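Side-chain contacts in plasmodium falciparum gamete antigen 27/25 (Plasmodium falciparum, PDB 1N81), which is essential for the sexual development of the malaria parasite, although its molecular function is not established and may include dimerization: residues H24-Y29 / D104-E109; L85-T90 / A163-Q168; E114-N119 / R140-T145; S12-K17 / L68-V73. One frame throughout, in Å; residues are numbered along the deposited sequence.

How the contacts relate
Contacts 1 and 2 lie in the core of an all-helical protein, contact 3 is partly buried, and contact 4 is at the surface. Contact 1 (helices 13-35 and 96-122) and contact 3 (96-122 and 136-150) share the long helix 96-122, and each depends on one leucine fork. Contact 2 links helices 71-89 and 156-173 through a buried arginine whose ion-pair partner, Glu109, belongs to the helix of contact 1. Contact 4 also employs an arginine, but near solvent and on a backbone carbonyl in the loop that precedes helix 71-89. Phe143 of contact 3 packs on Val108 of contact 1 and Ile166 of contact 2.

Contact 1: residues H24-Y29 / D104-E109; sequences HACSDY and DYLWVE
Leu106 pushes its forked end from helix 96-122 against Cys26 and Ser27 of helix 13-35, and the two methyls divide the work. CD2 lies against the thiol of Cys26, with SG 3.9 Å from Leu106 CD2, an apolar sulfur-to-methyl contact. CD1 reaches the next residue, where it sits 3.8 Å from Ser27 CB and equally far from Ser27 N, so this branch rests partly on the backbone of the facing helix. The leucine CB points at helix 13-35, and with CG anti to the carbonyl carbon (chi1 -68°) the two methyls reach both residues. On the other side, SG of Cys26 stands anti to the backbone N (chi1 -169°), and its CB is directed at the helix carrying Leu106.

The small side chains of Cys26 and Ser27 let the backbones come close, with Ser27 CA 7.7 Å from Leu106 CA. Only the carbon of the serine side chain takes part in the apolar contact; its hydroxyl is hydrogen-bonded to Asp103 OD1, one residue before the segment 104-109, which adds a polar tie between the same two helices. Apolar burial at Leu106 is thus flanked by a hydrogen bond at Ser27. This is helix-to-helix packing in the core of an all-helical fold. Helix 71-89 completes the surroundings through Arg84, which touches both Cys26 and Leu106. Farther round helix 13-35, Ala25 packs on Asn60 of helix 50-63, while Tyr29 meets Ile53 of that same helix.

Contact 2: residues L85-T90 / A163-Q168; sequences LISYCT and AARISQ
Arg165 and Tyr88 approach from opposite directions, the guanidinium of helix 156-173 reaching toward the phenol of helix 71-89 with their planes 83° apart. The steep angle rules out a parallel stack, and NH1 lies oblique to the ring; the phenol oxygen meets the edge of the guanidinium, with Tyr88 OH 3.7 Å from Arg165 NH1. Ser87 comes up to the same edge, its OG 4.1 Å from Arg165 NH2. Both pairs are neighbours at the edge, too far apart for hydrogen bonds. The arginine leaves its helix with a straight start and then bends at chi3 (-122°), which turns the guanidinium to present its edge to the two hydroxyl residues.

Such a long reach suits the wide spacing of the backbones, Ser87 CA and Arg165 CA being 11.9 Å apart. The charge is met from a third helix, where Glu109 OE2 makes a salt bridge to Arg165 NH1. That carboxylate probably fixes the guanidinium and offsets its charge in this buried place. Tyr88 is held beside it by helix 96-122, where its ring meets Tyr105 edge-to-face and also touches Ile102. The result is a buried ion-pair cluster where helices 71-89, 96-122 and 156-173 of the all-helical fold come together, with Ile166 turning to Val112 and Ile113 of helix 96-122 and to Ile139 of helix 136-150.

Contact 3: residues E114-N119 / R140-T145; sequences EEVSIN and RMLFDT
Both segments are helical, and they come nearest at Glu115 and Leu142, whose CA atoms are 7.8 Å apart. Leu142 carries the contact, its fork entering between Glu115 and Val116, which lie next to each other on the facing helix. Its CD1 presses on Val116 CG2 at 3.5 Å, tighter than usual for two methyls. The same Leu142 CD1 lies 3.7 Å from Glu115 CG, while CD2 faces that methylene at a spacing so short that its exact value is doubtful. Here the glutamate serves as a hydrocarbon: CG, anti to the backbone N (chi1 -163°), is put against the leucine fork, which it meets at a slant.

The pair joins helices 96-122 and 136-150, which the short helix 126-133 separates in sequence, in an all-helical fold; Ile132 of that helix also touches Val116. A bend at chi2 (72°) turns the carboxylate of Glu115 off toward Tyr146, one residue past the segment 140-145, whose OH pairs with OE1. On the far face of helix 136-150, Arg140 grips Asp144 side-on, NE and NH2 both reaching OD1, with Arg140 NH2 2.7 Å from Asp144 OD1. Arg140 NH2 also forms a salt bridge to Glu147 OE1.

Contact 4: residues S12-K17 / L68-V73; sequences SPRIRK and LIEERV
Arg14 reaches from the first turn of helix 13-35 to the loop that leads into helix 71-89, a tie between two helix N-termini in this all-helical fold. Its helix is capped by Ser12, whose OG accepts weak bonds from the backbone N of Arg14 and Ile15. From CB the side chain sets off with CG anti to the backbone N (chi1 -174°) and runs extended through CD to NE, long enough to bridge CA atoms of Arg14 and Leu68 that stand 9.0 Å apart.

NE has a weak hydrogen bond to Tyr66 OH and a long, weak ion pair with Asp175 OD1. Beyond CZ the two terminal nitrogens part company. NH1 is hydrogen-bonded to Val173 O, at the end of helix 156-173, so one guanidinium draws three chain regions together. NH2 donates to Leu68 O over 3.2 Å, the N-H...O angle being 154°. The acceptor lies at the edge of the guanidinium and in its plane, while the nitrogen lies in the carbonyl plane. Glu70, the N-cap residue of helix 71-89, adds only charge attraction: its OE2 is 4.2 Å from Arg14 NH2, well out of the guanidinium plane.

Contact 1: residues H24-Y29 / D104-E109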
# COMPACT_ATOMS: atom_id res chain seq x y z
N HIS A 24 -0.42 7.46 3.24
CA HIS A 24 -0.64 8.66 4.07
C HIS A 24 -2.13 8.88 4.18
O HIS A 24 -2.64 9.29 5.23
CB HIS A 24 0.03 9.90 3.47
CG HIS A 24 1.50 9.96 3.74
ND1 HIS A 24 2.03 10.60 4.85
CD2 HIS A 24 2.55 9.39 3.10
CE1 HIS A 24 3.34 10.42 4.87
NE2 HIS A 24 3.68 9.69 3.83
N ALA A 25 -2.86 8.57 3.12
CA ALA A 25 -4.31 8.73 3.21
C ALA A 25 -4.82 7.75 4.29
O ALA A 25 -5.73 8.06 5.06
CB ALA A 25 -5.00 8.43 1.85
N CYS A 26 -4.21 6.57 4.35
CA CYS A 26 -4.62 5.56 5.33
C CYS A 26 -4.27 6.06 6.76
O CYS A 26 -5.11 6.02 7.66
CB CYS A 26 -3.94 4.21 5.04
SG CYS A 26 -4.62 2.83 6.03
N SER A 27 -3.04 6.53 6.95
CA SER A 27 -2.62 7.04 8.24
C SER A 27 -3.56 8.18 8.65
O SER A 27 -4.07 8.18 9.76
CB SER A 27 -1.18 7.55 8.14
OG SER A 27 -0.74 8.04 9.41
N ASP A 28 -3.79 9.14 7.75
CA ASP A 28 -4.70 10.25 8.07
C ASP A 28 -6.08 9.73 8.52
O ASP A 28 -6.63 10.17 9.53
CB ASP A 28 -4.93 11.17 6.85
CG ASP A 28 -3.70 11.99 6.48
OD1 ASP A 28 -2.72 12.06 7.25
OD2 ASP A 28 -3.71 12.57 5.38
N TYR A 29 -6.65 8.81 7.75
CA TYR A 29 -7.97 8.31 8.10
C TYR A 29 -7.97 7.59 9.44
O TYR A 29 -8.96 7.60 10.16
CB TYR A 29 -8.49 7.39 7.01
CG TYR A 29 -9.98 7.34 6.98
CD1 TYR A 29 -10.70 8.26 6.25
CD2 TYR A 29 -10.68 6.35 7.70
CE1 TYR A 29 -12.10 8.22 6.21
CE2 TYR A 29 -12.09 6.30 7.68
CZ TYR A 29 -12.79 7.24 6.93
OH TYR A 29 -14.17 7.21 6.88
N ASP A 104 3.74 2.08 12.00
CA ASP A 104 4.85 1.17 11.70
C ASP A 104 4.39 -0.01 10.84
O ASP A 104 5.14 -0.52 10.00
CB ASP A 104 5.52 0.64 12.99
CG ASP A 104 6.25 1.74 13.77
OD1 ASP A 104 6.82 2.66 13.15
OD2 ASP A 104 6.26 1.67 15.02
N TYR A 105 3.16 -0.45 11.07
CA TYR A 105 2.61 -1.54 10.27
C TYR A 105 2.48 -1.03 8.82
O TYR A 105 2.73 -1.77 7.86
CB TYR A 105 1.23 -1.93 10.78
CG TYR A 105 1.22 -2.74 12.06
CD1 TYR A 105 1.93 -2.34 13.19
CD2 TYR A 105 0.42 -3.87 12.15
CE1 TYR A 105 1.84 -3.04 14.38
CE2 TYR A 105 0.31 -4.58 13.33
CZ TYR A 105 1.02 -4.16 14.44
OH TYR A 105 0.90 -4.89 15.59
N LEU A 106 2.07 0.23 8.67
CA LEU A 106 1.89 0.83 7.35
C LEU A 106 3.24 0.89 6.67
O LEU A 106 3.37 0.58 5.49
CB LEU A 106 1.28 2.25 7.47
CG LEU A 106 -0.18 2.32 7.98
CD1 LEU A 106 -0.66 3.77 8.01
CD2 LEU A 106 -1.12 1.49 7.09
N TRP A 107 4.24 1.29 7.44
CA TRP A 107 5.61 1.41 6.94
C TRP A 107 6.10 0.08 6.40
O TRP A 107 6.68 0.02 5.31
CB TRP A 107 6.52 1.86 8.09
CG TRP A 107 7.91 2.21 7.72
CD1 TRP A 107 8.39 3.47 7.46
CD2 TRP A 107 9.04 1.31 7.55
NE1 TRP A 107 9.73 3.41 7.15
CE2 TRP A 107 10.15 2.11 7.20
CE3 TRP A 107 9.20 -0.07 7.67
CZ2 TRP A 107 11.42 1.55 6.95
CZ3 TRP A 107 10.46 -0.62 7.43
CH2 TRP A 107 11.56 0.19 7.08
N VAL A 108 5.87 -0.97 7.17
CA VAL A 108 6.30 -2.30 6.79
C VAL A 108 5.69 -2.71 5.45
O VAL A 108 6.40 -3.15 4.55
CB VAL A 108 5.94 -3.31 7.88
CG1 VAL A 108 6.06 -4.76 7.32
CG2 VAL A 108 6.89 -3.09 9.12
N GLU A 109 4.39 -2.54 5.33
CA GLU A 109 3.69 -2.91 4.11
C GLU A 109 4.21 -2.06 2.94
O GLU A 109 4.51 -2.60 1.86
CB GLU A 109 2.17 -2.73 4.29
CG GLU A 109 1.36 -3.24 3.09
CD GLU A 109 -0.15 -3.15 3.30
OE1 GLU A 109 -0.88 -3.39 2.32
OE2 GLU A 109 -0.62 -2.84 4.42

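Contact 2: residues L85-T90 / A163-Q168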
# COMPACT_ATOMS: atom_id res chain seq x y z
N LEU A 85 -8.37 -0.58 7.83
CA LEU A 85 -9.08 -0.02 8.99
C LEU A 85 -9.66 -1.18 9.83
O LEU A 85 -9.49 -1.23 11.05
CB LEU A 85 -10.21 0.89 8.54
CG LEU A 85 -9.81 2.06 7.62
CD1 LEU A 85 -11.01 2.92 7.35
CD2 LEU A 85 -8.71 2.88 8.25
N ILE A 86 -10.34 -2.09 9.15
CA ILE A 86 -10.95 -3.25 9.81
C ILE A 86 -9.89 -4.22 10.36
O ILE A 86 -10.08 -4.79 11.42
CB ILE A 86 -11.92 -3.96 8.83
CG1 ILE A 86 -13.16 -3.07 8.65
CG2 ILE A 86 -12.28 -5.34 9.34
CD1 ILE A 86 -14.13 -3.58 7.64
N SER A 87 -8.76 -4.35 9.68
CA SER A 87 -7.71 -5.25 10.15
C SER A 87 -6.95 -4.71 11.37
O SER A 87 -6.56 -5.48 12.26
CB SER A 87 -6.71 -5.50 9.01
OG SER A 87 -5.68 -6.39 9.42
N TYR A 88 -6.74 -3.39 11.42
CA TYR A 88 -5.96 -2.77 12.50
C TYR A 88 -6.74 -1.99 13.57
O TYR A 88 -6.21 -1.73 14.66
CB TYR A 88 -4.93 -1.78 11.91
CG TYR A 88 -4.02 -2.34 10.85
CD1 TYR A 88 -3.48 -1.50 9.85
CD2 TYR A 88 -3.62 -3.68 10.87
CE1 TYR A 88 -2.58 -1.99 8.91
CE2 TYR A 88 -2.71 -4.18 9.93
CZ TYR A 88 -2.20 -3.32 8.95
OH TYR A 88 -1.32 -3.82 8.01
N CYS A 89 -7.97 -1.59 13.27
CA CYS A 89 -8.70 -0.75 14.23
C CYS A 89 -10.01 -1.29 14.76
O CYS A 89 -10.73 -0.58 15.46
CB CYS A 89 -8.97 0.62 13.59
SG CYS A 89 -7.49 1.47 12.94
N THR A 90 -10.31 -2.54 14.44
CA THR A 90 -11.58 -3.15 14.81
C THR A 90 -11.60 -3.95 16.11
O THR A 90 -12.51 -4.76 16.34
CB THR A 90 -12.05 -3.99 13.60
OG1 THR A 90 -13.43 -3.72 13.36
CG2 THR A 90 -11.82 -5.47 13.79
N ALA A 163 -0.31 -9.60 2.64
CA ALA A 163 0.36 -10.18 1.47
C ALA A 163 -0.57 -10.09 0.26
O ALA A 163 -0.11 -9.84 -0.85
CB ALA A 163 0.75 -11.64 1.74
N ALA A 164 -1.87 -10.29 0.47
CA ALA A 164 -2.83 -10.20 -0.63
C ALA A 164 -2.90 -8.76 -1.16
O ALA A 164 -2.96 -8.54 -2.37
CB ALA A 164 -4.21 -10.67 -0.15
N ARG A 165 -2.88 -7.77 -0.27
CA ARG A 165 -2.94 -6.38 -0.70
C ARG A 165 -1.73 -6.00 -1.52
O ARG A 165 -1.82 -5.28 -2.51
CB ARG A 165 -2.97 -5.45 0.50
CG ARG A 165 -4.35 -5.27 1.14
CD ARG A 165 -4.20 -4.28 2.30
NE ARG A 165 -4.66 -4.98 3.46
CZ ARG A 165 -3.97 -5.13 4.56
NH1 ARG A 165 -2.75 -4.63 4.69
NH2 ARG A 165 -4.51 -5.79 5.54
N ILE A 166 -0.59 -6.48 -1.06
CA ILE A 166 0.68 -6.20 -1.70
C ILE A 166 0.66 -6.69 -3.16
O ILE A 166 1.00 -5.93 -4.10
CB ILE A 166 1.76 -6.89 -0.88
CG1 ILE A 166 2.00 -6.08 0.39
CG2 ILE A 166 3.05 -7.10 -1.72
CD1 ILE A 166 2.99 -6.75 1.34
N SER A 167 0.25 -7.93 -3.35
CA SER A 167 0.19 -8.49 -4.70
C SER A 167 -0.83 -7.67 -5.50
O SER A 167 -0.55 -7.28 -6.64
CB SER A 167 -0.21 -9.97 -4.66
OG SER A 167 0.85 -10.76 -4.16
N GLN A 168 -1.96 -7.34 -4.88
CA GLN A 168 -2.97 -6.55 -5.57
C GLN A 168 -2.46 -5.19 -5.95
O GLN A 168 -2.67 -4.72 -7.07
CB GLN A 168 -4.23 -6.34 -4.72
CG GLN A 168 -5.29 -5.59 -5.52
CD GLN A 168 -6.50 -5.28 -4.72
OE1 GLN A 168 -6.50 -4.37 -3.90
NE2 GLN A 168 -7.56 -6.05 -4.95

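Contact 3: residues E114-N119 / R140-T145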
# COMPACT_ATOMS: atom_id res chain seq x y z
N GLU A 114 7.61 -1.73 -2.10
CA GLU A 114 8.72 -1.16 -2.86
C GLU A 114 9.79 -2.16 -3.23
O GLU A 114 10.21 -2.22 -4.39
CB GLU A 114 9.34 0.03 -2.13
CG GLU A 114 8.36 1.16 -2.11
CD GLU A 114 8.93 2.41 -1.50
OE1 GLU A 114 9.99 2.36 -0.85
OE2 GLU A 114 8.29 3.45 -1.66
N GLU A 115 10.21 -2.95 -2.27
CA GLU A 115 11.24 -3.95 -2.48
C GLU A 115 10.80 -4.95 -3.57
O GLU A 115 11.55 -5.31 -4.48
CB GLU A 115 11.44 -4.67 -1.15
CG GLU A 115 12.70 -5.44 -0.99
CD GLU A 115 13.90 -4.56 -0.84
OE1 GLU A 115 13.77 -3.42 -0.29
OE2 GLU A 115 14.97 -5.02 -1.27
N VAL A 116 9.57 -5.44 -3.46
CA VAL A 116 9.10 -6.38 -4.45
C VAL A 116 9.05 -5.70 -5.82
O VAL A 116 9.35 -6.33 -6.83
CB VAL A 116 7.71 -6.95 -4.10
CG1 VAL A 116 7.20 -7.82 -5.23
CG2 VAL A 116 7.79 -7.76 -2.83
N SER A 117 8.70 -4.41 -5.86
CA SER A 117 8.60 -3.71 -7.14
C SER A 117 9.96 -3.63 -7.81
O SER A 117 10.04 -3.60 -9.05
CB SER A 117 7.98 -2.31 -6.98
OG SER A 117 8.92 -1.34 -6.56
N ILE A 118 11.04 -3.59 -7.02
CA ILE A 118 12.39 -3.55 -7.58
C ILE A 118 12.72 -4.86 -8.27
O ILE A 118 13.29 -4.87 -9.35
CB ILE A 118 13.50 -3.33 -6.51
CG1 ILE A 118 13.33 -1.97 -5.84
CG2 ILE A 118 14.88 -3.46 -7.19
CD1 ILE A 118 13.29 -0.80 -6.81
N ASN A 119 12.36 -5.98 -7.64
CA ASN A 119 12.62 -7.29 -8.23
C ASN A 119 11.79 -7.42 -9.53
O ASN A 119 12.26 -7.96 -10.51
CB ASN A 119 12.25 -8.41 -7.25
CG ASN A 119 13.26 -8.54 -6.09
OD1 ASN A 119 14.20 -9.33 -6.15
ND2 ASN A 119 13.07 -7.76 -5.05
N ARG A 140 6.88 -13.09 2.28
CA ARG A 140 7.03 -13.53 3.66
C ARG A 140 8.42 -13.20 4.17
O ARG A 140 8.57 -12.73 5.29
CB ARG A 140 6.78 -15.04 3.79
CG ARG A 140 6.87 -15.57 5.25
CD ARG A 140 5.78 -14.99 6.18
NE ARG A 140 6.33 -14.04 7.14
CZ ARG A 140 5.63 -13.45 8.10
NH1 ARG A 140 4.33 -13.70 8.25
NH2 ARG A 140 6.21 -12.57 8.91
N MET A 141 9.44 -13.45 3.35
CA MET A 141 10.80 -13.15 3.77
C MET A 141 11.04 -11.66 3.92
O MET A 141 11.65 -11.22 4.90
CB MET A 141 11.82 -13.78 2.82
CG MET A 141 11.93 -15.28 3.04
SD MET A 141 13.24 -16.03 2.06
CE MET A 141 12.37 -16.36 0.61
N LEU A 142 10.59 -10.87 2.95
CA LEU A 142 10.76 -9.43 3.10
C LEU A 142 10.03 -8.93 4.36
O LEU A 142 10.54 -8.05 5.08
CB LEU A 142 10.28 -8.68 1.85
CG LEU A 142 11.14 -8.85 0.60
CD1 LEU A 142 10.40 -8.25 -0.60
CD2 LEU A 142 12.51 -8.15 0.77
N PHE A 143 8.87 -9.53 4.66
CA PHE A 143 8.09 -9.18 5.84
C PHE A 143 8.83 -9.49 7.14
O PHE A 143 8.79 -8.70 8.09
CB PHE A 143 6.74 -9.92 5.88
CG PHE A 143 5.54 -9.01 5.89
CD1 PHE A 143 4.99 -8.56 4.68
CD2 PHE A 143 4.99 -8.57 7.09
CE1 PHE A 143 3.91 -7.68 4.69
CE2 PHE A 143 3.89 -7.69 7.10
CZ PHE A 143 3.36 -7.26 5.90
N ASP A 144 9.47 -10.65 7.21
CA ASP A 144 10.23 -11.00 8.41
C ASP A 144 11.29 -9.95 8.70
O ASP A 144 11.49 -9.54 9.85
CB ASP A 144 10.91 -12.35 8.24
CG ASP A 144 9.92 -13.47 8.19
OD1 ASP A 144 8.77 -13.23 8.61
OD2 ASP A 144 10.27 -14.59 7.75
N THR A 145 11.96 -9.51 7.65
CA THR A 145 13.01 -8.51 7.82
C THR A 145 12.51 -7.15 8.30
O THR A 145 13.07 -6.56 9.23
CB THR A 145 13.80 -8.33 6.51
OG1 THR A 145 14.29 -9.60 6.09
CG2 THR A 145 15.00 -7.42 6.74

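Contact 4: residues S12-K17 / L68-V73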
# COMPACT_ATOMS: atom_id res chain seq x y z
N SER A 12 10.59 2.90 -9.14
CA SER A 12 9.69 3.65 -10.01
C SER A 12 9.05 4.84 -9.28
O SER A 12 8.51 4.67 -8.18
CB SER A 12 8.56 2.75 -10.52
OG SER A 12 7.47 3.56 -10.92
N PRO A 13 9.09 6.05 -9.87
CA PRO A 13 8.48 7.18 -9.16
C PRO A 13 6.98 6.97 -8.99
O PRO A 13 6.38 7.51 -8.06
CB PRO A 13 8.79 8.38 -10.06
CG PRO A 13 10.11 7.97 -10.69
CD PRO A 13 9.85 6.52 -11.04
N ARG A 14 6.37 6.20 -9.90
CA ARG A 14 4.93 5.93 -9.79
C ARG A 14 4.61 5.11 -8.52
O ARG A 14 3.62 5.38 -7.83
CB ARG A 14 4.41 5.13 -10.98
CG ARG A 14 2.91 5.01 -10.88
CD ARG A 14 2.28 4.16 -11.98
NE ARG A 14 0.97 4.72 -12.17
CZ ARG A 14 -0.14 4.03 -12.04
NH1 ARG A 14 -0.09 2.75 -11.76
NH2 ARG A 14 -1.30 4.65 -12.15
N ILE A 15 5.45 4.12 -8.23
CA ILE A 15 5.29 3.30 -7.03
C ILE A 15 5.44 4.21 -5.81
O ILE A 15 4.61 4.21 -4.89
CB ILE A 15 6.37 2.23 -6.97
CG1 ILE A 15 6.07 1.13 -8.00
CG2 ILE A 15 6.45 1.62 -5.57
CD1 ILE A 15 4.90 0.24 -7.61
N ARG A 16 6.48 5.04 -5.83
CA ARG A 16 6.76 5.96 -4.73
C ARG A 16 5.58 6.90 -4.45
O ARG A 16 5.18 7.06 -3.29
CB ARG A 16 8.04 6.74 -5.05
CG ARG A 16 8.51 7.79 -4.05
CD ARG A 16 9.91 8.27 -4.47
NE ARG A 16 10.52 9.22 -3.54
CZ ARG A 16 11.82 9.48 -3.47
NH1 ARG A 16 12.67 8.86 -4.28
NH2 ARG A 16 12.28 10.36 -2.59
N LYS A 17 5.03 7.51 -5.50
CA LYS A 17 3.90 8.41 -5.31
C LYS A 17 2.57 7.73 -4.96
O LYS A 17 1.87 8.17 -4.03
CB LYS A 17 3.68 9.30 -6.55
CG LYS A 17 4.82 10.32 -6.75
CD LYS A 17 4.71 11.03 -8.08
CE LYS A 17 5.88 11.95 -8.34
NZ LYS A 17 5.85 12.45 -9.74
N LEU A 68 -2.40 11.09 -11.73
CA LEU A 68 -2.45 10.06 -12.75
C LEU A 68 -2.96 8.71 -12.26
O LEU A 68 -2.37 7.67 -12.54
CB LEU A 68 -1.06 9.91 -13.36
CG LEU A 68 -0.70 10.72 -14.62
CD1 LEU A 68 -1.68 11.88 -14.91
CD2 LEU A 68 0.72 11.20 -14.47
N ILE A 69 -4.07 8.70 -11.54
CA ILE A 69 -4.59 7.43 -11.06
C ILE A 69 -5.95 7.09 -11.67
O ILE A 69 -6.94 7.76 -11.39
CB ILE A 69 -4.68 7.44 -9.50
CG1 ILE A 69 -3.26 7.62 -8.90
CG2 ILE A 69 -5.27 6.12 -8.99
CD1 ILE A 69 -3.20 7.71 -7.39
N GLU A 70 -6.00 6.04 -12.51
CA GLU A 70 -7.25 5.62 -13.16
C GLU A 70 -8.30 5.27 -12.10
O GLU A 70 -7.97 4.86 -10.99
CB GLU A 70 -7.04 4.37 -14.04
CG GLU A 70 -6.22 4.58 -15.32
CD GLU A 70 -4.77 4.06 -15.21
OE1 GLU A 70 -4.58 2.90 -14.78
OE2 GLU A 70 -3.82 4.81 -15.56
N GLU A 71 -9.58 5.42 -12.45
CA GLU A 71 -10.67 5.15 -11.54
C GLU A 71 -10.62 3.75 -10.90
O GLU A 71 -10.80 3.60 -9.70
CB GLU A 71 -12.01 5.32 -12.28
CG GLU A 71 -13.24 5.21 -11.40
CD GLU A 71 -14.54 5.10 -12.20
OE1 GLU A 71 -15.63 5.15 -11.59
OE2 GLU A 71 -14.48 4.95 -13.44
N ARG A 72 -10.38 2.72 -11.70
CA ARG A 72 -10.33 1.38 -11.15
C ARG A 72 -9.23 1.28 -10.07
O ARG A 72 -9.44 0.68 -9.03
CB ARG A 72 -10.02 0.38 -12.25
CG ARG A 72 -10.16 -1.07 -11.78
CD ARG A 72 -9.63 -2.03 -12.82
NE ARG A 72 -8.19 -1.89 -12.99
CZ ARG A 72 -7.29 -2.46 -12.19
NH1 ARG A 72 -7.69 -3.22 -11.18
NH2 ARG A 72 -6.00 -2.27 -12.41
N VAL A 73 -8.07 1.87 -10.34
CA VAL A 73 -6.94 1.89 -9.41
C VAL A 73 -7.38 2.62 -8.15
O VAL A 73 -7.14 2.16 -7.04
CB VAL A 73 -5.74 2.65 -10.00
CG1 VAL A 73 -4.64 2.76 -8.95
CG2 VAL A 73 -5.23 1.95 -11.23